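Local coordinates for chloroplast pentatricopeptide repeat protein 10 (Zea mays, PDB 4M59) that binds two specific intergenic RNA regions in the chloroplast, near atpH and psaJ, and stabilises the mRNAs by blocking exonucleases, at residues L322-L327 and L337-E342; S71-V76 and E95-P100; D369-V374 and I394-R399; V146-Y151 and V162-E167. The protein carries 4 engineered substitutions. One frame throughout, in Å; residues are numbered along the deposited sequence.

All four contacts lie in a superhelical stack of antiparallel helices, and all are mainly buried. Contacts 1 and 4 each join two segments within one predicted repeat through one central side chain, Met339 or Leu164. Contact 3 joins segments in predicted repeats 9 and 10 and adds a hydrogen bond. Beside it, Arg373 meets a phosphate that is also bonded to the second subunit. Contact 2 differs in joining a helix to a loop, far from the chain centre. Contacts 1 and 3 touch through Leu337, which packs on Tyr370, Arg373 and Val374. Contacts 2 and 4 lie on the same side of the chain's centre, with their own centres about 27 Å apart. Contact 4 comes nearest to the RNA.

Contact 1: L322-L327 and L337-E342; sequences LVLGML and LEMLGE
Met339 reaches across to three residues of 322-327: Val323, Leu324 and Leu327. Its sulfur does much of the touching. Met339 SD lies 3.7 Å from Val323 CG1 and 4.2 Å from Leu327 CD1, so it sits between branches one helical turn apart. Leu324 meets the base of the same side chain, with its CD2 4.0 Å from Met339 CB. The Val323 and Met339 side chains cross at about a right angle. Leu324 and Met339 lie alongside, pointing opposite ways.

Met339 gets there because its CG is anti to the backbone N (chi1 -169°), which starts the chain toward the facing helix. The chain bends at the next two torsions, and the sulfur, rather than the terminal methyl, makes the closest approach to 322-327. The CB of Leu324 does not aim directly at the other helix, but its CD2 methyl swings in.

The two segments run antiparallel at 169°, with their axes 10.7 Å apart. This is the helix-turn-helix hairpin of a pentatricopeptide repeat, here predicted repeat 8. No hydrogen bond crosses between the segments, and the contact is purely apolar.

The next shell comes from the neighbouring helices. Val323 also packs on Leu302 and Phe305 of helix 298-310, while Leu324 packs on Thr354 and Thr357 of helix 352-359. Leu327 continues along its partner helix to Val335 and Met336. On helix 317-328, away from Met339, Leu322 packs on Thr594 of the second subunit.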
loop_
_atom_site.group_PDB
_atom_site.type_symbol
_atom_site.label_atom_id
_atom_site.label_comp_id
_atom_site.label_asym_id
_atom_site.label_seq_id
_atom_site.Cartn_x
_atom_site.Cartn_y
_atom_site.Cartn_z
ATOM N N LEU A 322 20.459 2.263 2.779
ATOM C CA LEU A 322 19.580 2.536 1.678
ATOM C C LEU A 322 19.370 1.260 0.907
ATOM O O LEU A 322 18.252 0.898 0.585
ATOM C CB LEU A 322 20.229 3.600 0.803
ATOM C CG LEU A 322 19.548 4.166 -0.426
ATOM C CD1 LEU A 322 19.881 5.611 -0.485
ATOM C CD2 LEU A 322 20.030 3.502 -1.692
ATOM N N VAL A 323 20.462 0.563 0.635
ATOM C CA VAL A 323 20.418 -0.658 -0.143
ATOM C C VAL A 323 19.747 -1.774 0.630
ATOM O O VAL A 323 18.987 -2.554 0.084
ATOM C CB VAL A 323 21.820 -1.106 -0.521
ATOM C CG1 VAL A 323 21.759 -2.303 -1.413
ATOM C CG2 VAL A 323 22.538 0.002 -1.216
ATOM N N LEU A 324 20.032 -1.836 1.918
ATOM C CA LEU A 324 19.447 -2.841 2.779
ATOM C C LEU A 324 17.947 -2.692 2.839
ATOM O O LEU A 324 17.217 -3.670 2.784
ATOM C CB LEU A 324 20.050 -2.748 4.176
ATOM C CG LEU A 324 21.517 -3.146 4.254
ATOM C CD1 LEU A 324 22.102 -2.791 5.571
ATOM C CD2 LEU A 324 21.657 -4.610 4.020
ATOM N N GLY A 325 17.488 -1.455 2.942
ATOM C CA GLY A 325 16.077 -1.180 3.018
ATOM C C GLY A 325 15.347 -1.726 1.829
ATOM O O GLY A 325 14.286 -2.308 1.960
ATOM N N MET A 326 15.936 -1.511 0.656
ATOM C CA MET A 326 15.395 -2.020 -0.592
ATOM C C MET A 326 15.262 -3.526 -0.507
ATOM O O MET A 326 14.241 -4.098 -0.890
ATOM C CB MET A 326 16.321 -1.671 -1.756
ATOM C CG MET A 326 16.219 -0.237 -2.241
ATOM S SD MET A 326 17.294 0.046 -3.658
ATOM C CE MET A 326 17.206 -1.549 -4.469
ATOM N N LEU A 327 16.306 -4.172 -0.003
ATOM C CA LEU A 327 16.303 -5.609 0.118
ATOM C C LEU A 327 15.325 -6.046 1.177
ATOM O O LEU A 327 14.869 -7.174 1.180
ATOM C CB LEU A 327 17.683 -6.089 0.500
ATOM C CG LEU A 327 18.789 -5.710 -0.455
ATOM C CD1 LEU A 327 20.098 -6.097 0.134
ATOM C CD2 LEU A 327 18.569 -6.431 -1.734
ATOM N N LEU A 337 22.491 -10.275 4.757
ATOM C CA LEU A 337 23.525 -10.666 5.695
ATOM C C LEU A 337 24.914 -10.579 5.109
ATOM O O LEU A 337 25.831 -10.143 5.778
ATOM C CB LEU A 337 23.267 -12.078 6.193
ATOM C CG LEU A 337 22.086 -12.221 7.127
ATOM C CD1 LEU A 337 21.925 -13.646 7.498
ATOM C CD2 LEU A 337 22.346 -11.412 8.340
ATOM N N GLU A 338 25.060 -11.020 3.870
ATOM C CA GLU A 338 26.304 -10.871 3.139
ATOM C C GLU A 338 26.697 -9.418 3.198
ATOM O O GLU A 338 27.833 -9.078 3.469
ATOM C CB GLU A 338 26.126 -11.251 1.674
ATOM C CG GLU A 338 25.846 -12.712 1.398
ATOM C CD GLU A 338 25.566 -13.000 -0.074
ATOM O OE1 GLU A 338 25.491 -12.056 -0.874
ATOM O OE2 GLU A 338 25.424 -14.182 -0.435
ATOM N N MET A 339 25.723 -8.566 2.954
ATOM C CA MET A 339 25.976 -7.152 2.826
ATOM C C MET A 339 26.371 -6.532 4.142
ATOM O O MET A 339 27.166 -5.615 4.183
ATOM C CB MET A 339 24.755 -6.461 2.251
ATOM C CG MET A 339 25.011 -5.047 1.843
ATOM S SD MET A 339 24.053 -4.615 0.403
ATOM C CE MET A 339 24.796 -5.694 -0.796
ATOM N N LEU A 340 25.810 -7.055 5.228
ATOM C CA LEU A 340 26.144 -6.581 6.564
ATOM C C LEU A 340 27.590 -6.925 6.907
ATOM O O LEU A 340 28.265 -6.178 7.616
ATOM C CB LEU A 340 25.197 -7.185 7.601
ATOM C CG LEU A 340 25.495 -6.855 9.066
ATOM C CD1 LEU A 340 25.545 -5.351 9.280
ATOM C CD2 LEU A 340 24.464 -7.495 9.982
ATOM N N GLY A 341 28.056 -8.060 6.397
ATOM C CA GLY A 341 29.417 -8.492 6.622
ATOM C C GLY A 341 30.402 -7.694 5.802
ATOM O O GLY A 341 31.429 -7.267 6.303
ATOM N N GLU A 342 30.097 -7.478 4.554
ATOM C CA GLU A 342 30.956 -6.692 3.725
ATOM C C GLU A 342 31.083 -5.334 4.292
ATOM O O GLU A 342 32.105 -4.720 4.194
ATOM C CB GLU A 342 30.325 -6.578 2.377
ATOM C CG GLU A 342 31.063 -5.716 1.436
ATOM C CD GLU A 342 30.454 -5.712 0.053
ATOM O OE1 GLU A 342 29.812 -6.701 -0.328
ATOM O OE2 GLU A 342 30.604 -4.717 -0.666
#

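Contact 2: S71-V76 and E95-P100; sequences SALEMV and ETPLPP
Leu73, which meets Pro97 and Leu98, directly follows Ala72, whose backbone O is gripped by two N-H groups. Met75 N lies 2.9 Å from Ala72 O, and Val76 N lies 3.2 Å from the same oxygen. These bonds belong to helix 70-82 and hold the turn from which Leu73 projects.

Leu73 sends its two methyls to two successive residues of the loop after helix 86-95. Leu73 CD1 lies 4.0 Å from Pro97 CG, at the outer corner of the pyrrolidine ring. Leu73 CD2 is modelled 3.2 Å from Leu98 CD1. That is closer than two methyl groups normally sit, so the exact value is doubtful. Leu98 CD2 comes up to the stem of Leu73, 4.2 Å from its CB. The Leu73 side chain crosses both partners at about a right angle. Its CG stands anti to the backbone N (chi1 177°), which extends the fork toward the loop.

Thr96 ends helix 86-95 by turning to a positive phi of 78°. After it, the CB atoms of Pro97 and Leu98 both point toward helix 70-82. Leu92 of helix 86-95 touches both Leu73 and Pro97, and Leu104 touches Leu73 and Leu98. The contact packs the loop after helix 86-95 against helix 70-82, both segments lying largely in predicted repeat 1.

No hydrogen bond joins the two segments. Pro97 has no N-H to give, and the groups that meet are all hydrocarbon. This is consistent with the loop being held here by apolar packing rather than by directed bonds.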
loop_
_atom_site.group_PDB
_atom_site.type_symbol
_atom_site.label_atom_id
_atom_site.label_comp_id
_atom_site.label_asym_id
_atom_site.label_seq_id
_atom_site.Cartn_x
_atom_site.Cartn_y
_atom_site.Cartn_z
ATOM N N SER A 71 -12.606 44.483 -13.967
ATOM C CA SER A 71 -11.464 44.732 -13.097
ATOM C C SER A 71 -11.574 43.942 -11.797
ATOM O O SER A 71 -10.564 43.577 -11.192
ATOM C CB SER A 71 -11.338 46.228 -12.791
ATOM O OG SER A 71 -10.109 46.741 -13.274
ATOM N N ALA A 72 -12.806 43.680 -11.369
ATOM C CA ALA A 72 -13.042 42.948 -10.154
ATOM C C ALA A 72 -12.842 41.462 -10.356
ATOM O O ALA A 72 -12.203 40.801 -9.558
ATOM C CB ALA A 72 -14.429 43.209 -9.683
ATOM N N LEU A 73 -13.417 40.943 -11.426
ATOM C CA LEU A 73 -13.307 39.534 -11.734
ATOM C C LEU A 73 -11.859 39.152 -11.895
ATOM O O LEU A 73 -11.414 38.141 -11.380
ATOM C CB LEU A 73 -14.064 39.217 -13.016
ATOM C CG LEU A 73 -13.988 37.772 -13.501
ATOM C CD1 LEU A 73 -14.691 36.840 -12.550
ATOM C CD2 LEU A 73 -14.582 37.650 -14.872
ATOM N N GLU A 74 -11.124 39.983 -12.609
ATOM C CA GLU A 74 -9.720 39.752 -12.829
ATOM C C GLU A 74 -8.978 39.665 -11.515
ATOM O O GLU A 74 -7.970 38.997 -11.417
ATOM C CB GLU A 74 -9.144 40.880 -13.672
ATOM C CG GLU A 74 -9.667 40.919 -15.086
ATOM C CD GLU A 74 -9.250 42.166 -15.812
ATOM O OE1 GLU A 74 -8.461 42.933 -15.250
ATOM O OE2 GLU A 74 -9.715 42.379 -16.945
ATOM N N MET A 75 -9.482 40.372 -10.513
ATOM C CA MET A 75 -8.818 40.447 -9.216
ATOM C C MET A 75 -9.041 39.189 -8.392
ATOM O O MET A 75 -8.194 38.801 -7.591
ATOM C CB MET A 75 -9.309 41.670 -8.440
ATOM C CG MET A 75 -8.196 42.579 -7.949
ATOM S SD MET A 75 -7.743 42.255 -6.236
ATOM C CE MET A 75 -6.364 43.377 -6.036
ATOM N N VAL A 76 -10.190 38.555 -8.588
ATOM C CA VAL A 76 -10.533 37.365 -7.849
ATOM C C VAL A 76 -9.848 36.167 -8.474
ATOM O O VAL A 76 -9.397 35.265 -7.790
ATOM C CB VAL A 76 -12.038 37.184 -7.810
ATOM C CG1 VAL A 76 -12.391 35.830 -7.322
ATOM C CG2 VAL A 76 -12.642 38.208 -6.915
ATOM N N GLU A 95 -20.932 30.639 -15.137
ATOM C CA GLU A 95 -22.065 31.435 -14.675
ATOM C C GLU A 95 -22.015 32.853 -15.247
ATOM O O GLU A 95 -23.015 33.364 -15.746
ATOM C CB GLU A 95 -22.151 31.428 -13.141
ATOM C CG GLU A 95 -21.571 32.646 -12.439
ATOM C CD GLU A 95 -22.541 33.252 -11.438
ATOM O OE1 GLU A 95 -22.337 33.066 -10.219
ATOM O OE2 GLU A 95 -23.510 33.910 -11.871
ATOM N N THR A 96 -20.844 33.474 -15.172
ATOM C CA THR A 96 -20.648 34.810 -15.720
ATOM C C THR A 96 -21.213 35.888 -14.803
ATOM O O THR A 96 -22.424 36.140 -14.807
ATOM C CB THR A 96 -21.298 34.951 -17.107
ATOM O OG1 THR A 96 -21.263 33.687 -17.783
ATOM C CG2 THR A 96 -20.556 35.986 -17.939
ATOM N N PRO A 97 -20.339 36.518 -14.028
ATOM C CA PRO A 97 -20.754 37.596 -13.125
ATOM C C PRO A 97 -20.480 38.965 -13.737
ATOM O O PRO A 97 -20.431 39.962 -13.018
ATOM C CB PRO A 97 -19.862 37.381 -11.900
ATOM C CG PRO A 97 -18.640 36.725 -12.440
ATOM C CD PRO A 97 -19.110 35.848 -13.567
ATOM N N LEU A 98 -20.304 39.004 -15.053
ATOM C CA LEU A 98 -20.022 40.252 -15.747
ATOM C C LEU A 98 -21.195 40.697 -16.609
ATOM O O LEU A 98 -21.946 39.859 -17.122
ATOM C CB LEU A 98 -18.770 40.109 -16.614
ATOM C CG LEU A 98 -17.437 39.929 -15.887
ATOM C CD1 LEU A 98 -16.365 39.453 -16.851
ATOM C CD2 LEU A 98 -17.022 41.227 -15.213
ATOM N N PRO A 99 -21.353 42.003 -16.789
ATOM C CA PRO A 99 -22.418 42.530 -17.656
ATOM C C PRO A 99 -22.083 42.314 -19.131
ATOM O O PRO A 99 -20.916 42.084 -19.450
ATOM C CB PRO A 99 -22.422 44.023 -17.329
ATOM C CG PRO A 99 -21.024 44.310 -16.895
ATOM C CD PRO A 99 -20.552 43.077 -16.180
ATOM N N PRO A 100 -23.078 42.385 -20.013
ATOM C CA PRO A 100 -22.818 42.168 -21.443
ATOM C C PRO A 100 -21.821 43.170 -22.023
ATOM O O PRO A 100 -21.835 44.340 -21.637
ATOM C CB PRO A 100 -24.197 42.372 -22.078
ATOM C CG PRO A 100 -24.899 43.302 -21.146
ATOM C CD PRO A 100 -24.422 42.939 -19.768
#

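Contact 3: D369-V374 and I394-R399; sequences DYVTRV and IAAYGR. With PO4 (phosphate ion), chain E.
Val371 and Tyr397 form the apolar part of the contact. Val371 CG1 lies over one face of the Tyr397 ring as a CH-pi contact, 4.0 Å from the ring centroid and displaced toward the rim. Its other branch, CG2, is 4.1 Å from Ala396 CB. Chi1 of Val371 is -177°, with CG1 anti to the backbone N, and this sets CG1 over the ring, while both methyls come close to Ala396 CB.

One hydrogen bond crosses the helices. Thr372 OG1 sits in the plane of the Tyr397 ring, at its edge, and pairs with Tyr397 OH. The modelled distance of 2.3 Å is very short and its exact value is doubtful. Thr372 OG1 is also hydrogen-bonded to Glu368 O, one turn earlier.

The charged pair lies within 369-374 and does not touch 394-399. Arg373 NH2 makes a salt bridge with Asp369 OD1 at 2.6 Å and a weak hydrogen bond to phosphate O1 at 3.0 Å. Arg121 of the second subunit binds the same ion, which probably comes from the crystallisation liquor.

The two segments run antiparallel at 158°. They join predicted repeats 9 and 10, the helix-on-helix stacking that builds the superhelix of pentatricopeptide repeat proteins.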
loop_
_atom_site.group_PDB
_atom_site.type_symbol
_atom_site.label_atom_id
_atom_site.label_comp_id
_atom_site.label_asym_id
_atom_site.label_seq_id
_atom_site.Cartn_x
_atom_site.Cartn_y
_atom_site.Cartn_z
ATOM N N ASP A 369 15.532 -17.282 11.947
ATOM C CA ASP A 369 16.951 -17.536 11.999
ATOM C C ASP A 369 17.699 -16.317 11.559
ATOM O O ASP A 369 18.797 -16.054 12.013
ATOM C CB ASP A 369 17.296 -18.699 11.093
ATOM C CG ASP A 369 18.691 -19.163 11.275
ATOM O OD1 ASP A 369 19.146 -19.209 12.420
ATOM O OD2 ASP A 369 19.342 -19.474 10.269
ATOM N N TYR A 370 17.089 -15.563 10.665
ATOM C CA TYR A 370 17.672 -14.336 10.184
ATOM C C TYR A 370 17.823 -13.374 11.327
ATOM O O TYR A 370 18.901 -12.887 11.590
ATOM C CB TYR A 370 16.788 -13.755 9.098
ATOM C CG TYR A 370 17.034 -12.313 8.749
ATOM C CD1 TYR A 370 18.034 -11.941 7.887
ATOM C CD2 TYR A 370 16.225 -11.331 9.252
ATOM C CE1 TYR A 370 18.227 -10.635 7.566
ATOM C CE2 TYR A 370 16.419 -10.033 8.934
ATOM C CZ TYR A 370 17.411 -9.688 8.096
ATOM O OH TYR A 370 17.572 -8.375 7.804
ATOM N N VAL A 371 16.728 -13.125 12.023
ATOM C CA VAL A 371 16.727 -12.226 13.153
ATOM C C VAL A 371 17.722 -12.655 14.201
ATOM O O VAL A 371 18.370 -11.837 14.825
ATOM C CB VAL A 371 15.348 -12.174 13.780
ATOM C CG1 VAL A 371 15.319 -11.184 14.907
ATOM C CG2 VAL A 371 14.338 -11.794 12.748
ATOM N N THR A 372 17.849 -13.952 14.387
ATOM C CA THR A 372 18.817 -14.463 15.320
ATOM C C THR A 372 20.194 -14.156 14.803
ATOM O O THR A 372 21.090 -13.841 15.562
ATOM C CB THR A 372 18.656 -15.956 15.494
ATOM O OG1 THR A 372 17.313 -16.246 15.875
ATOM C CG2 THR A 372 19.562 -16.443 16.570
ATOM N N ARG A 373 20.360 -14.227 13.492
ATOM C CA ARG A 373 21.659 -14.005 12.891
ATOM C C ARG A 373 22.037 -12.544 12.907
ATOM O O ARG A 373 23.203 -12.207 12.854
ATOM C CB ARG A 373 21.687 -14.547 11.471
ATOM C CG ARG A 373 23.008 -15.129 11.079
ATOM C CD ARG A 373 23.424 -16.204 12.055
ATOM N NE ARG A 373 22.679 -17.450 11.920
ATOM C CZ ARG A 373 22.376 -18.250 12.935
ATOM N NH1 ARG A 373 22.727 -17.933 14.169
ATOM N NH2 ARG A 373 21.705 -19.362 12.723
ATOM N N VAL A 374 21.038 -11.680 12.980
ATOM C CA VAL A 374 21.247 -10.250 13.070
ATOM C C VAL A 374 21.551 -9.867 14.487
ATOM O O VAL A 374 22.483 -9.133 14.763
ATOM C CB VAL A 374 19.993 -9.496 12.664
ATOM C CG1 VAL A 374 20.141 -8.049 12.966
ATOM C CG2 VAL A 374 19.717 -9.683 11.214
ATOM N N ILE A 394 11.710 -7.902 19.917
ATOM C CA ILE A 394 10.523 -8.611 20.331
ATOM C C ILE A 394 9.495 -8.615 19.208
ATOM O O ILE A 394 8.801 -9.598 18.991
ATOM C CB ILE A 394 9.945 -7.971 21.580
ATOM C CG1 ILE A 394 10.880 -8.215 22.753
ATOM C CG2 ILE A 394 8.599 -8.533 21.899
ATOM C CD1 ILE A 394 10.472 -7.530 23.990
ATOM N N ALA A 395 9.432 -7.519 18.470
ATOM C CA ALA A 395 8.465 -7.375 17.401
ATOM C C ALA A 395 8.769 -8.277 16.223
ATOM O O ALA A 395 7.876 -8.902 15.670
ATOM C CB ALA A 395 8.401 -5.948 16.956
ATOM N N ALA A 396 10.034 -8.346 15.834
ATOM C CA ALA A 396 10.436 -9.203 14.728
ATOM C C ALA A 396 10.273 -10.674 15.066
ATOM O O ALA A 396 9.718 -11.423 14.284
ATOM C CB ALA A 396 11.850 -8.915 14.321
ATOM N N TYR A 397 10.766 -11.070 16.235
ATOM C CA TYR A 397 10.614 -12.442 16.700
ATOM C C TYR A 397 9.133 -12.758 16.864
ATOM O O TYR A 397 8.719 -13.912 16.759
ATOM C CB TYR A 397 11.353 -12.644 18.025
ATOM C CG TYR A 397 12.752 -13.192 17.868
ATOM C CD1 TYR A 397 13.091 -13.991 16.785
ATOM C CD2 TYR A 397 13.737 -12.906 18.802
ATOM C CE1 TYR A 397 14.369 -14.492 16.638
ATOM C CE2 TYR A 397 15.019 -13.403 18.665
ATOM C CZ TYR A 397 15.329 -14.195 17.581
ATOM O OH TYR A 397 16.605 -14.693 17.440
ATOM N N GLY A 398 8.344 -11.721 17.124
ATOM C CA GLY A 398 6.915 -11.868 17.256
ATOM C C GLY A 398 6.228 -11.863 15.922
ATOM O O GLY A 398 5.138 -12.381 15.765
ATOM N N ARG A 399 6.890 -11.273 14.948
ATOM C CA ARG A 399 6.342 -11.148 13.612
ATOM C C ARG A 399 6.525 -12.424 12.808
ATOM O O ARG A 399 5.710 -12.753 11.962
ATOM C CB ARG A 399 7.007 -9.975 12.914
ATOM C CG ARG A 399 6.358 -9.552 11.640
ATOM C CD ARG A 399 6.377 -8.052 11.532
ATOM N NE ARG A 399 7.632 -7.476 11.981
ATOM C CZ ARG A 399 8.685 -7.307 11.203
ATOM N NH1 ARG A 399 8.634 -7.679 9.936
ATOM N NH2 ARG A 399 9.789 -6.770 11.694
HETATM P P PO4 E . 20.601 -23.591 13.529
HETATM O O1 PO4 E . 21.352 -22.310 13.260
HETATM O O2 PO4 E . 19.701 -23.902 12.357
HETATM O O3 PO4 E . 21.585 -24.721 13.722
HETATM O O4 PO4 E . 19.767 -23.433 14.777
#

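Contact 4: V146-Y151 and V162-E167; sequences VVLDVY and VALLDE
The Tyr151 ring turns an edge to Leu164. Leu164 CD2 lies near the ring plane, 3.8 Å from Tyr151 CE2, and the two side chains cross at about a right angle. The methyl thus meets the rim of the ring and not its pi face.

The same methyl serves two more residues of 146-151. Leu164 CD2 is 4.0 Å from Leu148 CD2 and 4.2 Å from Val147 CG1. One branch of a single leucine therefore fits among three side chains of the facing helix. Leu164 has its CG anti to the backbone N (chi1 -176°), which extends it toward that helix. Leu148 starts off along the flank and brings its CD2 methyl inward.

All of these groups are apolar where they meet, and no hydrogen bond crosses. The segments run antiparallel at 170°, with axes 11.0 Å apart, as the helical hairpin of predicted repeat 3.

Helices on both flanks extend the packing. Val147 and Tyr151 lean on Leu126 of helix 122-132, and Leu148 touches Thr179 and Val183 of helix 177-188. Away from Leu164, Val146 and Asp149 pack on sugars of the bound RNA, which is consistent with helix 141-151 standing between the RNA and helix 158-170.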
loop_
_atom_site.group_PDB
_atom_site.type_symbol
_atom_site.label_atom_id
_atom_site.label_comp_id
_atom_site.label_asym_id
_atom_site.label_seq_id
_atom_site.Cartn_x
_atom_site.Cartn_y
_atom_site.Cartn_z
ATOM N N VAL A 146 0.093 27.596 -22.695
ATOM C CA VAL A 146 -1.015 26.876 -22.125
ATOM C C VAL A 146 -1.781 26.171 -23.205
ATOM O O VAL A 146 -2.076 24.997 -23.101
ATOM C CB VAL A 146 -1.943 27.811 -21.396
ATOM C CG1 VAL A 146 -3.289 27.216 -21.271
ATOM C CG2 VAL A 146 -1.393 28.094 -20.053
ATOM N N VAL A 147 -2.086 26.886 -24.266
ATOM C CA VAL A 147 -2.877 26.338 -25.342
ATOM C C VAL A 147 -2.159 25.203 -26.020
ATOM O O VAL A 147 -2.775 24.295 -26.545
ATOM C CB VAL A 147 -3.203 27.423 -26.340
ATOM C CG1 VAL A 147 -4.080 26.894 -27.424
ATOM C CG2 VAL A 147 -3.880 28.553 -25.637
ATOM N N LEU A 148 -0.836 25.252 -26.000
ATOM C CA LEU A 148 -0.033 24.197 -26.570
ATOM C C LEU A 148 -0.223 22.974 -25.735
ATOM O O LEU A 148 -0.371 21.878 -26.235
ATOM C CB LEU A 148 1.434 24.586 -26.546
ATOM C CG LEU A 148 1.918 25.560 -27.610
ATOM C CD1 LEU A 148 3.351 25.875 -27.391
ATOM C CD2 LEU A 148 1.733 24.952 -28.947
ATOM N N ASP A 149 -0.220 23.189 -24.438
ATOM C CA ASP A 149 -0.394 22.118 -23.497
ATOM C C ASP A 149 -1.758 21.496 -23.679
ATOM O O ASP A 149 -1.942 20.339 -23.389
ATOM C CB ASP A 149 -0.257 22.668 -22.088
ATOM C CG ASP A 149 0.019 21.606 -21.078
ATOM O OD1 ASP A 149 0.446 20.510 -21.468
ATOM O OD2 ASP A 149 -0.193 21.853 -19.884
ATOM N N VAL A 150 -2.710 22.267 -24.169
ATOM C CA VAL A 150 -4.041 21.751 -24.423
ATOM C C VAL A 150 -4.058 20.919 -25.690
ATOM O O VAL A 150 -4.690 19.886 -25.754
ATOM C CB VAL A 150 -5.063 22.883 -24.514
ATOM C CG1 VAL A 150 -6.382 22.364 -24.969
ATOM C CG2 VAL A 150 -5.224 23.530 -23.187
ATOM N N TYR A 151 -3.340 21.388 -26.704
ATOM C CA TYR A 151 -3.232 20.660 -27.958
ATOM C C TYR A 151 -2.554 19.318 -27.715
ATOM O O TYR A 151 -2.873 18.327 -28.366
ATOM C CB TYR A 151 -2.414 21.466 -28.970
ATOM C CG TYR A 151 -3.202 22.509 -29.726
ATOM C CD1 TYR A 151 -4.513 22.278 -30.106
ATOM C CD2 TYR A 151 -2.623 23.724 -30.061
ATOM C CE1 TYR A 151 -5.230 23.235 -30.798
ATOM C CE2 TYR A 151 -3.336 24.683 -30.752
ATOM C CZ TYR A 151 -4.637 24.436 -31.121
ATOM O OH TYR A 151 -5.347 25.389 -31.810
ATOM N N VAL A 162 2.212 23.002 -34.902
ATOM C CA VAL A 162 3.113 23.592 -35.882
ATOM C C VAL A 162 2.563 24.921 -36.390
ATOM O O VAL A 162 3.312 25.882 -36.567
ATOM C CB VAL A 162 3.338 22.650 -37.079
ATOM C CG1 VAL A 162 4.217 23.321 -38.124
ATOM C CG2 VAL A 162 3.958 21.342 -36.614
ATOM N N ALA A 163 1.256 24.972 -36.622
ATOM C CA ALA A 163 0.624 26.191 -37.088
ATOM C C ALA A 163 0.617 27.289 -36.046
ATOM O O ALA A 163 0.708 28.453 -36.385
ATOM C CB ALA A 163 -0.774 25.911 -37.536
ATOM N N LEU A 164 0.506 26.922 -34.781
ATOM C CA LEU A 164 0.444 27.915 -33.730
ATOM C C LEU A 164 1.828 28.365 -33.378
ATOM O O LEU A 164 2.025 29.471 -32.895
ATOM C CB LEU A 164 -0.236 27.353 -32.498
ATOM C CG LEU A 164 -0.454 28.338 -31.361
ATOM C CD1 LEU A 164 -1.447 29.389 -31.755
ATOM C CD2 LEU A 164 -0.932 27.611 -30.152
ATOM N N LEU A 165 2.793 27.494 -33.609
ATOM C CA LEU A 165 4.173 27.860 -33.409
ATOM C C LEU A 165 4.508 28.993 -34.347
ATOM O O LEU A 165 5.127 29.964 -33.952
ATOM C CB LEU A 165 5.079 26.671 -33.668
ATOM C CG LEU A 165 5.231 25.697 -32.509
ATOM C CD1 LEU A 165 5.906 24.453 -32.981
ATOM C CD2 LEU A 165 6.032 26.333 -31.424
ATOM N N ASP A 166 4.065 28.871 -35.591
ATOM C CA ASP A 166 4.262 29.922 -36.569
ATOM C C ASP A 166 3.647 31.242 -36.132
ATOM O O ASP A 166 4.333 32.249 -36.069
ATOM C CB ASP A 166 3.698 29.516 -37.924
ATOM C CG ASP A 166 4.534 28.463 -38.606
ATOM O OD1 ASP A 166 5.648 28.191 -38.131
ATOM O OD2 ASP A 166 4.078 27.910 -39.618
ATOM N N GLU A 167 2.357 31.223 -35.822
ATOM C CA GLU A 167 1.654 32.427 -35.387
ATOM C C GLU A 167 2.392 33.137 -34.260
ATOM O O GLU A 167 2.732 34.312 -34.372
ATOM C CB GLU A 167 0.232 32.087 -34.943
ATOM C CG GLU A 167 -0.523 31.175 -35.894
ATOM C CD GLU A 167 -1.918 30.855 -35.397
ATOM O OE1 GLU A 167 -2.399 31.555 -34.483
ATOM O OE2 GLU A 167 -2.534 29.903 -35.920
#